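Local structure of C2 toxin component I (Clostridium botulinum, 2J3X) at residues D54-D59 with T407-R412; T66-M71 with Q77-V82; F312-K317 with T417-D422; T142-I147 with R402-T407. The protein acts as the ADP-ribosyltransferase component of the binary C2 toxin and, as in related clostridial toxins, probably transfers ADP-ribose from NAD to actin. The protein carries 2 engineered substitutions. One frame throughout, in Å; residues are numbered along the deposited sequence. Where two conformers were deposited one is given.

Contact 1 (D54-D59 with T407-R412)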
loop_
_atom_site.group_PDB
_atom_site.type_symbol
_atom_site.label_atom_id
_atom_site.label_comp_id
_atom_site.label_asym_id
_atom_site.label_seq_id
_atom_site.Cartn_x
_atom_site.Cartn_y
_atom_site.Cartn_z
ATOM N N ASP A 54 13.525 1.489 -6.360
ATOM C CA ASP A 54 12.479 1.243 -5.356
ATOM C C ASP A 54 11.257 2.100 -5.656
ATOM O O ASP A 54 10.132 1.621 -5.613
ATOM C CB ASP A 54 12.976 1.531 -3.901
ATOM C CG ASP A 54 13.762 0.333 -3.287
ATOM O OD1 ASP A 54 13.620 -0.804 -3.753
ATOM O OD2 ASP A 54 14.488 0.525 -2.291
ATOM N N ASN A 55 11.486 3.380 -5.944
ATOM C CA ASN A 55 10.357 4.268 -6.281
ATOM C C ASN A 55 9.653 3.817 -7.544
ATOM O O ASN A 55 8.427 3.816 -7.626
ATOM C CB ASN A 55 10.902 5.683 -6.471
ATOM C CG ASN A 55 11.218 6.370 -5.161
ATOM O OD1 ASN A 55 10.784 5.958 -4.086
ATOM N ND2 ASN A 55 11.937 7.476 -5.258
ATOM N N PHE A 56 10.423 3.415 -8.543
ATOM C CA PHE A 56 9.862 2.912 -9.795
ATOM C C PHE A 56 9.015 1.645 -9.525
ATOM O O PHE A 56 7.953 1.457 -10.121
ATOM C CB PHE A 56 10.986 2.658 -10.815
ATOM C CG PHE A 56 10.479 2.363 -12.211
ATOM C CD1 PHE A 56 10.089 3.393 -13.065
ATOM C CD2 PHE A 56 10.304 1.047 -12.618
ATOM C CE1 PHE A 56 9.587 3.113 -14.358
ATOM C CE2 PHE A 56 9.787 0.763 -13.887
ATOM C CZ PHE A 56 9.443 1.774 -14.762
ATOM N N SER A 57 9.517 0.750 -8.679
ATOM C CA SER A 57 8.793 -0.488 -8.374
ATOM C C SER A 57 7.452 -0.207 -7.700
ATOM O O SER A 57 6.484 -0.983 -7.836
ATOM C CB SER A 57 9.662 -1.472 -7.538
ATOM O OG SER A 57 9.739 -1.068 -6.147
ATOM N N THR A 58 7.367 0.922 -6.971
ATOM C CA THR A 58 6.076 1.359 -6.380
ATOM C C THR A 58 5.186 1.956 -7.479
ATOM O O THR A 58 4.000 1.637 -7.555
ATOM C CB THR A 58 6.374 2.405 -5.328
ATOM O OG1 THR A 58 7.094 1.762 -4.249
ATOM C CG2 THR A 58 5.083 3.018 -4.765
ATOM N N ASP A 59 5.759 2.871 -8.273
ATOM C CA ASP A 59 5.014 3.543 -9.349
ATOM C C ASP A 59 4.226 2.587 -10.251
ATOM O O ASP A 59 3.053 2.835 -10.575
ATOM C CB ASP A 59 5.991 4.312 -10.266
ATOM C CG ASP A 59 6.730 5.416 -9.545
ATOM O OD1 ASP A 59 6.325 5.847 -8.456
ATOM O OD2 ASP A 59 7.788 5.806 -10.092
ATOM N N THR A 407 4.838 8.440 -8.416
ATOM C CA THR A 407 4.786 9.022 -9.737
ATOM C C THR A 407 4.185 7.980 -10.646
ATOM O O THR A 407 4.908 7.027 -11.002
ATOM C CB THR A 407 6.226 9.330 -10.231
ATOM O OG1 THR A 407 6.906 10.190 -9.302
ATOM C CG2 THR A 407 6.211 9.952 -11.617
ATOM N N SER A 408 2.921 8.161 -11.079
ATOM C CA SER A 408 2.254 7.147 -11.927
ATOM C C SER A 408 2.667 7.340 -13.392
ATOM O O SER A 408 2.862 8.487 -13.848
ATOM C CB SER A 408 0.752 7.252 -11.827
ATOM O OG SER A 408 0.051 6.209 -12.535
ATOM N N ILE A 409 2.814 6.232 -14.115
ATOM C CA ILE A 409 3.195 6.319 -15.517
ATOM C C ILE A 409 1.957 6.205 -16.347
ATOM O O ILE A 409 1.258 5.175 -16.274
ATOM C CB ILE A 409 4.221 5.222 -15.878
ATOM C CG1 ILE A 409 5.562 5.536 -15.203
ATOM C CG2 ILE A 409 4.408 5.199 -17.380
ATOM C CD1 ILE A 409 5.865 4.677 -14.084
ATOM N N ILE A 410 1.613 7.268 -17.098
ATOM C CA ILE A 410 0.299 7.339 -17.747
ATOM C C ILE A 410 0.475 6.801 -19.150
ATOM O O ILE A 410 -0.362 6.030 -19.634
ATOM C CB ILE A 410 -0.292 8.817 -17.783
ATOM C CG1 ILE A 410 -0.236 9.484 -16.381
ATOM C CG2 ILE A 410 -1.690 8.833 -18.329
ATOM C CD1 ILE A 410 -1.046 8.796 -15.249
ATOM N N ASN A 411 1.550 7.215 -19.806
ATOM C CA ASN A 411 1.854 6.711 -21.149
ATOM C C ASN A 411 3.311 6.941 -21.473
ATOM O O ASN A 411 4.088 7.317 -20.608
ATOM C CB ASN A 411 0.906 7.321 -22.207
ATOM C CG ASN A 411 1.055 8.844 -22.325
ATOM O OD1 ASN A 411 2.166 9.363 -22.372
ATOM N ND2 ASN A 411 -0.072 9.548 -22.299
ATOM N N ARG A 412 3.710 6.701 -22.723
ATOM C CA ARG A 412 5.125 6.788 -23.056
ATOM C C ARG A 412 5.760 8.119 -22.655
ATOM O O ARG A 412 6.913 8.129 -22.203
ATOM C CB ARG A 412 5.362 6.496 -24.550
ATOM C CG ARG A 412 6.812 6.123 -24.892
ATOM C CD ARG A 412 6.951 5.920 -26.394
ATOM N NE ARG A 412 6.509 7.133 -27.069
ATOM C CZ ARG A 412 5.979 7.196 -28.289
ATOM N NH1 ARG A 412 5.608 8.376 -28.760
ATOM N NH2 ARG A 412 5.816 6.102 -29.029
#
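Asp59 and Thr407 supply the polar half of this contact, in which the last turn of a helix leans on a strand from the other half of the chain. The backbone N of Thr407 donates to Asp59 OD1 over 3.0 Å, nearly straight at 164°, yet it reaches the oxygen from above the carboxylate, 60° out of its plane. The first torsion of Asp59 sets CG beside its own backbone N and opposite the carbonyl carbon. The acid and Thr407 run alongside each other, pointing the same way. One turn back in the helix, Asn55 O lies 3.0 Å from Asp59 OD1, close but not hydrogen-bonded to it. The low pH of this structure and that neighbouring oxygen may favour a protonated Asp59.

The apolar half centres on one methyl. Ile409 CD1 lies 3.8 Å from Asp59 CB and 4.0 Å from Phe56 CE1, approaching the ring obliquely, with the two side chains crossing at about a right angle. Phe56 extends with CG opposite the backbone N (chi1 -170°), which carries its ring out to this methyl.

Helix 47-59 and strand 397-411 approach to 8.0 Å between their local axes. Ser63 OG, just beyond the helix, bonds both Asp59 O and Ile409 N. Helices 65-73 and 77-90 pack on Phe56, strand 414-426 pairs with the strand beside Ser408, and a classic beta bulge at Ile410 and Asn411, opposite Thr414, precedes the turn.

Contact 2 (T66-M71 with Q77-V82). Unlike the reference sequence in segment 77-82: Gln77 (reference His). With SO4 (sulfate ion), chain U.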
loop_
_atom_site.group_PDB
_atom_site.type_symbol
_atom_site.label_atom_id
_atom_site.label_comp_id
_atom_site.label_asym_id
_atom_site.label_seq_id
_atom_site.Cartn_x
_atom_site.Cartn_y
_atom_site.Cartn_z
ATOM N N THR A 66 -2.128 -1.091 -19.592
ATOM C CA THR A 66 -1.748 -0.455 -20.874
ATOM C C THR A 66 -0.391 0.239 -20.816
ATOM O O THR A 66 0.460 0.041 -21.693
ATOM C CB THR A 66 -2.825 0.549 -21.309
ATOM O OG1 THR A 66 -4.035 -0.164 -21.509
ATOM C CG2 THR A 66 -2.442 1.197 -22.648
ATOM N N ALA A 67 -0.171 1.008 -19.750
ATOM C CA ALA A 67 1.064 1.755 -19.601
ATOM C C ALA A 67 2.217 0.764 -19.378
ATOM O O ALA A 67 3.319 0.956 -19.900
ATOM C CB ALA A 67 0.947 2.715 -18.414
ATOM N N ILE A 68 1.976 -0.331 -18.631
ATOM C CA ILE A 68 3.039 -1.320 -18.439
ATOM C C ILE A 68 3.440 -1.964 -19.770
ATOM O O ILE A 68 4.637 -2.106 -20.075
ATOM C CB ILE A 68 2.558 -2.452 -17.449
ATOM C CG1 ILE A 68 2.212 -1.839 -16.090
ATOM C CG2 ILE A 68 3.616 -3.580 -17.290
ATOM C CD1 ILE A 68 3.284 -0.856 -15.476
ATOM N N GLU A 69 2.434 -2.335 -20.573
ATOM C CA GLU A 69 2.678 -2.982 -21.865
ATOM C C GLU A 69 3.436 -2.048 -22.807
ATOM O O GLU A 69 4.357 -2.491 -23.502
ATOM C CB GLU A 69 1.335 -3.345 -22.459
ATOM C CG GLU A 69 0.660 -4.464 -21.665
ATOM C CD GLU A 69 -0.795 -4.610 -21.999
ATOM O OE1 GLU A 69 -1.374 -3.782 -22.750
ATOM O OE2 GLU A 69 -1.390 -5.558 -21.490
ATOM N N ILE A 70 3.080 -0.757 -22.815
ATOM C CA ILE A 70 3.867 0.216 -23.578
ATOM C C ILE A 70 5.333 0.208 -23.159
ATOM O O ILE A 70 6.211 0.186 -24.008
ATOM C CB ILE A 70 3.266 1.657 -23.473
ATOM C CG1 ILE A 70 2.028 1.749 -24.353
ATOM C CG2 ILE A 70 4.322 2.729 -23.810
ATOM C CD1 ILE A 70 1.046 2.904 -23.949
ATOM N N MET A 71 5.622 0.244 -21.857
ATOM C CA MET A 71 6.983 0.200 -21.407
ATOM C C MET A 71 7.735 -1.084 -21.796
ATOM O O MET A 71 8.909 -1.028 -22.155
ATOM C CB MET A 71 7.010 0.374 -19.864
ATOM C CG MET A 71 6.833 1.872 -19.490
ATOM S SD MET A 71 7.161 2.085 -17.706
ATOM C CE MET A 71 5.678 1.367 -16.981
ATOM N N GLN A 77 14.184 -0.129 -19.483
ATOM C CA GLN A 77 15.184 -0.795 -18.655
ATOM C C GLN A 77 14.808 -0.709 -17.196
ATOM O O GLN A 77 15.159 -1.633 -16.424
ATOM C CB GLN A 77 16.607 -0.233 -18.881
ATOM C CG GLN A 77 17.186 -0.617 -20.316
ATOM C CD GLN A 77 17.061 -2.103 -20.661
ATOM O OE1 GLN A 77 17.564 -2.982 -19.928
ATOM N NE2 GLN A 77 16.383 -2.398 -21.794
ATOM N N ASN A 78 14.137 0.373 -16.788
ATOM C CA ASN A 78 13.718 0.429 -15.352
ATOM C C ASN A 78 12.776 -0.747 -15.060
ATOM O O ASN A 78 12.954 -1.445 -14.047
ATOM C CB ASN A 78 13.061 1.750 -15.027
ATOM C CG ASN A 78 14.067 2.894 -14.967
ATOM O OD1 ASN A 78 15.258 2.659 -14.800
ATOM N ND2 ASN A 78 13.577 4.130 -15.074
ATOM N N LEU A 79 11.818 -0.998 -15.958
ATOM C CA LEU A 79 10.847 -2.075 -15.688
ATOM C C LEU A 79 11.545 -3.426 -15.765
ATOM O O LEU A 79 11.294 -4.310 -14.936
ATOM C CB LEU A 79 9.662 -1.979 -16.669
ATOM C CG LEU A 79 8.667 -3.114 -16.618
ATOM C CD1 LEU A 79 7.933 -3.113 -15.206
ATOM C CD2 LEU A 79 7.626 -2.907 -17.728
ATOM N N PHE A 80 12.361 -3.633 -16.796
ATOM C CA PHE A 80 13.103 -4.918 -16.888
ATOM C C PHE A 80 13.989 -5.141 -15.678
ATOM O O PHE A 80 14.117 -6.282 -15.215
ATOM C CB PHE A 80 13.983 -4.973 -18.129
ATOM C CG PHE A 80 13.200 -5.017 -19.436
ATOM C CD1 PHE A 80 11.830 -5.245 -19.479
ATOM C CD2 PHE A 80 13.903 -4.922 -20.634
ATOM C CE1 PHE A 80 11.130 -5.277 -20.746
ATOM C CE2 PHE A 80 13.243 -4.972 -21.857
ATOM C CZ PHE A 80 11.887 -5.153 -21.919
ATOM N N ASP A 81 14.609 -4.079 -15.181
ATOM C CA ASP A 81 15.472 -4.210 -13.991
ATOM C C ASP A 81 14.655 -4.635 -12.760
ATOM O O ASP A 81 15.061 -5.541 -12.024
ATOM C CB ASP A 81 16.237 -2.905 -13.691
ATOM C CG ASP A 81 17.451 -2.725 -14.595
ATOM O OD1 ASP A 81 17.894 -3.730 -15.189
ATOM O OD2 ASP A 81 17.947 -1.579 -14.686
ATOM N N VAL A 82 13.498 -4.009 -12.531
ATOM C CA VAL A 82 12.574 -4.464 -11.453
ATOM C C VAL A 82 12.212 -5.943 -11.653
ATOM O O VAL A 82 12.252 -6.748 -10.684
ATOM C CB VAL A 82 11.294 -3.591 -11.359
ATOM C CG1 VAL A 82 10.156 -4.230 -10.497
ATOM C CG2 VAL A 82 11.647 -2.141 -10.885
HETATM S S SO4 U . -4.066 -2.570 -24.087
HETATM O O1 SO4 U . -2.806 -2.024 -24.597
HETATM O O2 SO4 U . -3.913 -3.710 -23.153
HETATM O O3 SO4 U . -4.777 -1.485 -23.393
HETATM O O4 SO4 U . -4.896 -3.023 -25.212
#
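One methyl group, CD2 of Leu79, makes every close touch between segments 66-71 and 77-82, and all of them are apolar or van der Waals in kind. On the facing helix it meets Met71 CB at 4.0 Å and Ile68 CG2 at 4.1 Å, and it also rests 3.9 Å from the backbone oxygen Ile68 O. Leu79 reaches this spot by extending CG away from its backbone N (chi1 173°) and then turning at chi2 (65°), which sends CD2 forward as the tip of the side chain. Ile68 crosses it at about a right angle, so the tip of Leu79 meets the gamma-branch methyl of Ile68 instead of running alongside the chain.

These are two consecutive helices joined by a short turn within the N-terminal ADP-ribosyltransferase-fold half: helix 65-73 ends, the turn follows, and helix 77-90 begins, with Asn76 OD1 accepting from Leu79 N in its first turn. Phe56 of helix 47-59 packs on both Met71 and Leu79 and brings a third helix into the cluster, while Ile68 also touches Ile60 and Asn223.

At the other end of segment 66-71, well away from Leu79, sits a sulfate, probably from the crystallisation liquor. Thr66 OG1 donates to its O3 at a very short 2.4 Å, a length best treated as doubtful. Glu69 OE1 stands 2.6 Å from sulfate O2.

Contact 3 (F312-K317 with T417-D422)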
loop_
_atom_site.group_PDB
_atom_site.type_symbol
_atom_site.label_atom_id
_atom_site.label_comp_id
_atom_site.label_asym_id
_atom_site.label_seq_id
_atom_site.Cartn_x
_atom_site.Cartn_y
_atom_site.Cartn_z
ATOM N N PHE A 312 -6.821 19.904 -9.542
ATOM C CA PHE A 312 -5.719 20.144 -8.639
ATOM C C PHE A 312 -4.530 19.299 -9.069
ATOM O O PHE A 312 -4.693 18.090 -9.282
ATOM C CB PHE A 312 -6.119 19.740 -7.206
ATOM C CG PHE A 312 -5.001 19.951 -6.211
ATOM C CD1 PHE A 312 -4.011 18.954 -6.018
ATOM C CD2 PHE A 312 -4.915 21.136 -5.501
ATOM C CE1 PHE A 312 -2.955 19.169 -5.141
ATOM C CE2 PHE A 312 -3.892 21.355 -4.616
ATOM C CZ PHE A 312 -2.889 20.383 -4.430
ATOM N N SER A 313 -3.341 19.879 -9.131
ATOM C CA SER A 313 -2.166 19.074 -9.532
ATOM C C SER A 313 -1.065 19.167 -8.513
ATOM O O SER A 313 -0.811 20.264 -7.945
ATOM C CB SER A 313 -1.616 19.573 -10.886
ATOM O OG SER A 313 -0.399 18.917 -11.246
ATOM N N PHE A 314 -0.331 18.050 -8.364
ATOM C CA PHE A 314 0.867 18.020 -7.534
ATOM C C PHE A 314 2.175 18.246 -8.277
ATOM O O PHE A 314 3.270 18.138 -7.685
ATOM C CB PHE A 314 0.930 16.632 -6.826
ATOM C CG PHE A 314 -0.076 16.443 -5.725
ATOM C CD1 PHE A 314 0.077 17.107 -4.486
ATOM C CD2 PHE A 314 -1.139 15.571 -5.904
ATOM C CE1 PHE A 314 -0.831 16.913 -3.439
ATOM C CE2 PHE A 314 -2.058 15.365 -4.858
ATOM C CZ PHE A 314 -1.862 16.039 -3.601
ATOM N N ASP A 315 2.087 18.510 -9.583
ATOM C CA ASP A 315 3.288 18.685 -10.380
ATOM C C ASP A 315 3.535 20.145 -10.708
ATOM O O ASP A 315 2.565 20.888 -10.893
ATOM C CB ASP A 315 3.108 17.917 -11.673
ATOM C CG ASP A 315 3.199 16.403 -11.436
ATOM O OD1 ASP A 315 4.279 15.980 -10.976
ATOM O OD2 ASP A 315 2.190 15.724 -11.643
ATOM N N LYS A 316 4.817 20.487 -10.829
ATOM C CA LYS A 316 5.230 21.835 -11.257
ATOM C C LYS A 316 6.328 21.691 -12.330
ATOM O O LYS A 316 6.902 20.603 -12.509
ATOM C CB LYS A 316 5.712 22.652 -10.050
ATOM C CG LYS A 316 6.965 22.095 -9.401
ATOM C CD LYS A 316 7.467 22.885 -8.176
ATOM C CE LYS A 316 8.878 22.371 -7.790
ATOM N NZ LYS A 316 9.620 23.199 -6.738
ATOM N N LYS A 317 6.578 22.772 -13.063
ATOM C CA LYS A 317 7.693 22.835 -14.043
ATOM C C LYS A 317 8.952 23.459 -13.461
ATOM O O LYS A 317 8.894 24.512 -12.835
ATOM C CB LYS A 317 7.299 23.646 -15.266
ATOM C CG LYS A 317 6.033 23.185 -15.951
ATOM C CD LYS A 317 5.991 23.620 -17.415
ATOM C CE LYS A 317 6.857 22.745 -18.287
ATOM N NZ LYS A 317 6.284 22.635 -19.654
ATOM N N THR A 417 2.397 13.017 -10.731
ATOM C CA THR A 417 2.479 12.809 -9.277
ATOM C C THR A 417 1.064 12.527 -8.788
ATOM O O THR A 417 0.076 13.271 -9.021
ATOM C CB THR A 417 3.090 14.013 -8.543
ATOM O OG1 THR A 417 4.409 14.248 -9.048
ATOM C CG2 THR A 417 3.197 13.740 -7.069
ATOM N N GLN A 418 0.980 11.424 -8.065
ATOM C CA GLN A 418 -0.293 10.987 -7.499
ATOM C C GLN A 418 -0.075 10.535 -6.068
ATOM O O GLN A 418 1.055 10.468 -5.605
ATOM C CB GLN A 418 -0.892 9.822 -8.298
ATOM C CG GLN A 418 -0.908 10.116 -9.835
ATOM C CD GLN A 418 -1.826 9.198 -10.614
ATOM O OE1 GLN A 418 -2.010 8.028 -10.267
ATOM N NE2 GLN A 418 -2.357 9.694 -11.734
ATOM N N VAL A 419 -1.170 10.265 -5.361
ATOM C CA VAL A 419 -1.013 9.876 -3.935
ATOM C C VAL A 419 -1.832 8.636 -3.698
ATOM O O VAL A 419 -3.042 8.574 -4.080
ATOM C CB VAL A 419 -1.446 11.026 -2.965
ATOM C CG1 VAL A 419 -0.379 12.210 -2.945
ATOM C CG2 VAL A 419 -2.937 11.498 -3.247
ATOM N N VAL A 420 -1.221 7.674 -2.963
ATOM C CA VAL A 420 -1.952 6.475 -2.550
ATOM C C VAL A 420 -2.429 6.668 -1.116
ATOM O O VAL A 420 -1.602 6.832 -0.208
ATOM C CB VAL A 420 -0.969 5.255 -2.657
ATOM C CG1 VAL A 420 -1.643 3.954 -2.148
ATOM C CG2 VAL A 420 -0.513 5.123 -4.158
ATOM N N ILE A 421 -3.748 6.676 -0.960
ATOM C CA ILE A 421 -4.375 7.073 0.284
ATOM C C ILE A 421 -4.864 5.784 0.976
ATOM O O ILE A 421 -5.923 5.223 0.633
ATOM C CB ILE A 421 -5.556 8.045 -0.002
ATOM C CG1 ILE A 421 -5.017 9.311 -0.736
ATOM C CG2 ILE A 421 -6.237 8.440 1.349
ATOM C CD1 ILE A 421 -6.185 10.210 -1.234
ATOM N N ASP A 422 -4.115 5.323 1.978
ATOM C CA ASP A 422 -4.513 4.128 2.722
ATOM C C ASP A 422 -5.615 4.517 3.691
ATOM O O ASP A 422 -5.454 5.433 4.508
ATOM C CB ASP A 422 -3.310 3.620 3.572
ATOM C CG ASP A 422 -2.295 2.849 2.744
ATOM O OD1 ASP A 422 -2.726 2.136 1.816
ATOM O OD2 ASP A 422 -1.096 2.889 3.065
HETATM O O HOH W 1 -0.039 15.615 -10.078
#
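Asp315 OD2 is gripped from two directions: the backbone N of Thr417 donates to the syn lone pair of OD2 over 2.9 Å, with an N-H...O angle of 163°, and an ordered water donates to it at 2.7 Å. The sister oxygen OD1 takes the hydroxyl of Thr417, with OG1 only 2.6 Å away, on the syn side but 33° out of the carboxylate plane. Both oxygens thus bond the same threonine, which helps fix the rotation of the carboxylate. The same water accepts from Phe314 N and donates to Thr417 O, 2.6 Å from the water oxygen, closing a second bridge between the segments. An ST turn, in which Ser313 OG accepts from Asp315 N, shapes the backbone leading into the acid.

Beside this polar cluster Phe314 makes the apolar half. Its CB touches Thr417 CG2 at 3.7 Å, while Val419 CG1 lies over one face of the ring, 4.1 Å from CE2 of Phe314. Phe312 presents its edge to the opposite face, CE1 sitting 3.5 Å above the ring centre, so the ring is held between the two.

Segment 312-317 enters the small two-stranded sheet with strand 321-324, whose Ala324 touches Thr417. Strand 414-426 runs between strands 363-369 and 397-411 in the five-stranded sheet, and Leu329 of helix 326-336 packs on both Phe314 and Val419.

Contact 4 (T142-I147 with R402-T407)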
loop_
_atom_site.group_PDB
_atom_site.type_symbol
_atom_site.label_atom_id
_atom_site.label_comp_id
_atom_site.label_asym_id
_atom_site.label_seq_id
_atom_site.Cartn_x
_atom_site.Cartn_y
_atom_site.Cartn_z
ATOM N N THR A 142 1.966 -0.970 4.403
ATOM C CA THR A 142 2.596 -1.711 3.329
ATOM C C THR A 142 3.819 -1.003 2.752
ATOM O O THR A 142 3.794 0.221 2.450
ATOM C CB THR A 142 1.537 -1.910 2.193
ATOM O OG1 THR A 142 0.356 -2.454 2.792
ATOM C CG2 THR A 142 2.073 -2.817 1.047
ATOM N N LYS A 143 4.896 -1.777 2.540
ATOM C CA LYS A 143 6.047 -1.319 1.805
ATOM C C LYS A 143 5.852 -1.743 0.346
ATOM O O LYS A 143 5.983 -2.900 -0.003
ATOM C CB LYS A 143 7.328 -1.956 2.390
ATOM C CG LYS A 143 8.612 -1.345 1.747
ATOM C CD LYS A 143 9.016 -0.024 2.426
ATOM C CE LYS A 143 10.309 0.516 1.816
ATOM N NZ LYS A 143 10.544 1.815 2.531
ATOM N N PHE A 144 5.458 -0.789 -0.500
ATOM C CA PHE A 144 5.167 -1.137 -1.892
ATOM C C PHE A 144 6.382 -1.603 -2.673
ATOM O O PHE A 144 6.253 -2.503 -3.522
ATOM C CB PHE A 144 4.504 0.067 -2.592
ATOM C CG PHE A 144 3.269 0.526 -1.906
ATOM C CD1 PHE A 144 2.105 -0.284 -1.846
ATOM C CD2 PHE A 144 3.246 1.795 -1.308
ATOM C CE1 PHE A 144 0.922 0.207 -1.200
ATOM C CE2 PHE A 144 2.093 2.283 -0.663
ATOM C CZ PHE A 144 0.938 1.480 -0.596
ATOM N N SER A 145 7.555 -1.068 -2.353
ATOM C CA SER A 145 8.784 -1.411 -3.063
ATOM C C SER A 145 9.360 -2.662 -2.398
ATOM O O SER A 145 8.752 -3.207 -1.489
ATOM C CB SER A 145 9.822 -0.283 -2.975
ATOM O OG SER A 145 10.180 -0.058 -1.593
ATOM N N PHE A 146 10.506 -3.115 -2.899
ATOM C CA PHE A 146 11.291 -4.121 -2.171
ATOM C C PHE A 146 11.548 -3.556 -0.781
ATOM O O PHE A 146 11.685 -2.323 -0.623
ATOM C CB PHE A 146 12.623 -4.303 -2.868
ATOM C CG PHE A 146 12.463 -4.718 -4.293
ATOM C CD1 PHE A 146 12.006 -6.022 -4.611
ATOM C CD2 PHE A 146 12.687 -3.787 -5.307
ATOM C CE1 PHE A 146 11.842 -6.429 -5.969
ATOM C CE2 PHE A 146 12.533 -4.174 -6.667
ATOM C CZ PHE A 146 12.122 -5.475 -6.997
ATOM N N ILE A 147 11.645 -4.441 0.194
ATOM C CA ILE A 147 11.905 -4.048 1.570
ATOM C C ILE A 147 13.327 -4.498 1.921
ATOM O O ILE A 147 13.811 -5.533 1.406
ATOM C CB ILE A 147 10.788 -4.616 2.492
ATOM C CG1 ILE A 147 10.784 -3.983 3.874
ATOM C CG2 ILE A 147 10.854 -6.144 2.550
ATOM C CD1 ILE A 147 9.621 -4.505 4.765
ATOM N N ARG A 402 -2.669 6.750 6.137
ATOM C CA ARG A 402 -1.361 7.086 5.570
ATOM C C ARG A 402 -1.587 7.491 4.124
ATOM O O ARG A 402 -2.528 7.018 3.478
ATOM C CB ARG A 402 -0.450 5.839 5.598
ATOM C CG ARG A 402 0.981 6.114 5.117
ATOM C CD ARG A 402 1.852 4.817 5.266
ATOM N NE ARG A 402 1.401 3.787 4.306
ATOM C CZ ARG A 402 2.165 2.795 3.815
ATOM N NH1 ARG A 402 3.428 2.626 4.243
ATOM N NH2 ARG A 402 1.662 1.992 2.863
ATOM N N ILE A 403 -0.729 8.373 3.642
ATOM C CA ILE A 403 -0.807 8.877 2.287
ATOM C C ILE A 403 0.592 8.877 1.780
ATOM O O ILE A 403 1.504 9.513 2.350
ATOM C CB ILE A 403 -1.384 10.342 2.234
ATOM C CG1 ILE A 403 -2.795 10.352 2.776
ATOM C CG2 ILE A 403 -1.420 10.836 0.751
ATOM C CD1 ILE A 403 -3.251 11.782 3.217
ATOM N N THR A 404 0.779 8.152 0.680
ATOM C CA THR A 404 2.090 7.946 0.084
ATOM C C THR A 404 2.202 8.577 -1.315
ATOM O O THR A 404 1.455 8.190 -2.205
ATOM C CB THR A 404 2.321 6.424 -0.082
ATOM O OG1 THR A 404 2.283 5.820 1.244
ATOM C CG2 THR A 404 3.708 6.217 -0.645
ATOM N N PRO A 405 3.145 9.502 -1.519
ATOM C CA PRO A 405 3.268 10.080 -2.910
ATOM C C PRO A 405 3.913 9.069 -3.866
ATOM O O PRO A 405 4.814 8.308 -3.454
ATOM C CB PRO A 405 4.275 11.247 -2.730
ATOM C CG PRO A 405 4.507 11.362 -1.271
ATOM C CD PRO A 405 4.139 10.049 -0.598
ATOM N N ILE A 406 3.510 9.102 -5.136
ATOM C CA ILE A 406 4.109 8.252 -6.140
ATOM C C ILE A 406 4.178 9.021 -7.429
ATOM O O ILE A 406 3.593 10.114 -7.539
ATOM C CB ILE A 406 3.257 6.983 -6.389
ATOM C CG1 ILE A 406 1.850 7.348 -6.950
ATOM C CG2 ILE A 406 3.126 6.128 -5.096
ATOM C CD1 ILE A 406 1.139 6.163 -7.629
ATOM N N THR A 407 4.838 8.440 -8.416
ATOM C CA THR A 407 4.786 9.022 -9.737
ATOM C C THR A 407 4.185 7.980 -10.646
ATOM O O THR A 407 4.908 7.027 -11.002
ATOM C CB THR A 407 6.226 9.330 -10.231
ATOM O OG1 THR A 407 6.906 10.190 -9.302
ATOM C CG2 THR A 407 6.211 9.952 -11.617
#
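Arg402 reaches from a strand of the C-terminal half to the carbonyl of Thr142 in the N-terminal half, and its path can be read atom by atom. CB points toward segment 142-147, CG continues straight away from the backbone N (chi1 -176°), and CD prolongs that extended course. A bend at chi3 (69°) then sets NE, which is hydrogen-bonded outside the two segments, and swings the guanidinium over Thr404, whose OG1 lies 3.7 Å from the guanidinium plane, offset toward its rim. At the tip, NH1 and NH2 together hold a single atom, Thr142 O, end-on and in the guanidinium plane. The NH2 bond, 2.8 Å to Thr142 O, lies in the carbonyl plane on a lone pair. That from NH1 measures 3.0 Å to the same oxygen and comes from above the carbonyl plane. NH2 also passes 3.6 Å from Phe144 CE2, the ring and guanidinium planes being tilted by 41°, so this is an oblique approach and no stack. Thr404 OG1 meets the edge of that ring, 4.0 Å from Phe144 CE2.

Both ADP-ribosyltransferase-fold halves thus meet here, where edge strand 141-143 of one sheet faces strand 397-411 of another. The hydroxyl of Thr142 turns to Ser192 and Arg366. The carboxylate of Asp422, salt-bridged to NH2, probably offsets the buried charge, while Thr142 O and Glu108 O satisfy N-H groups, so that one arginine ties the two halves together.

Overall arrangement
Strand 397-411 is the common thread: the segments of contacts 1 and 4 overlap at Thr407 and lie 11 Å apart between centres, while contact 3 uses its neighbour in the sheet, strand 414-426. Contacts 3 and 4 are joined through that pairing, with Val420 N 2.8 Å from Thr404 O. Contact 2 sits 9 Å from contact 1 (centres), where Phe56 CZ comes within 3.7 Å of Met71 SD, but it does not touch contact 3, 21 Å off between centres. Contacts 1 and 4 therefore join the two ADP-ribosyltransferase-fold halves, whereas contact 2 consolidates the N-terminal one and contact 3 the C-terminal one, probably the catalytic half as in related toxins. A bound glycerol lies near Phe144 of contact 4.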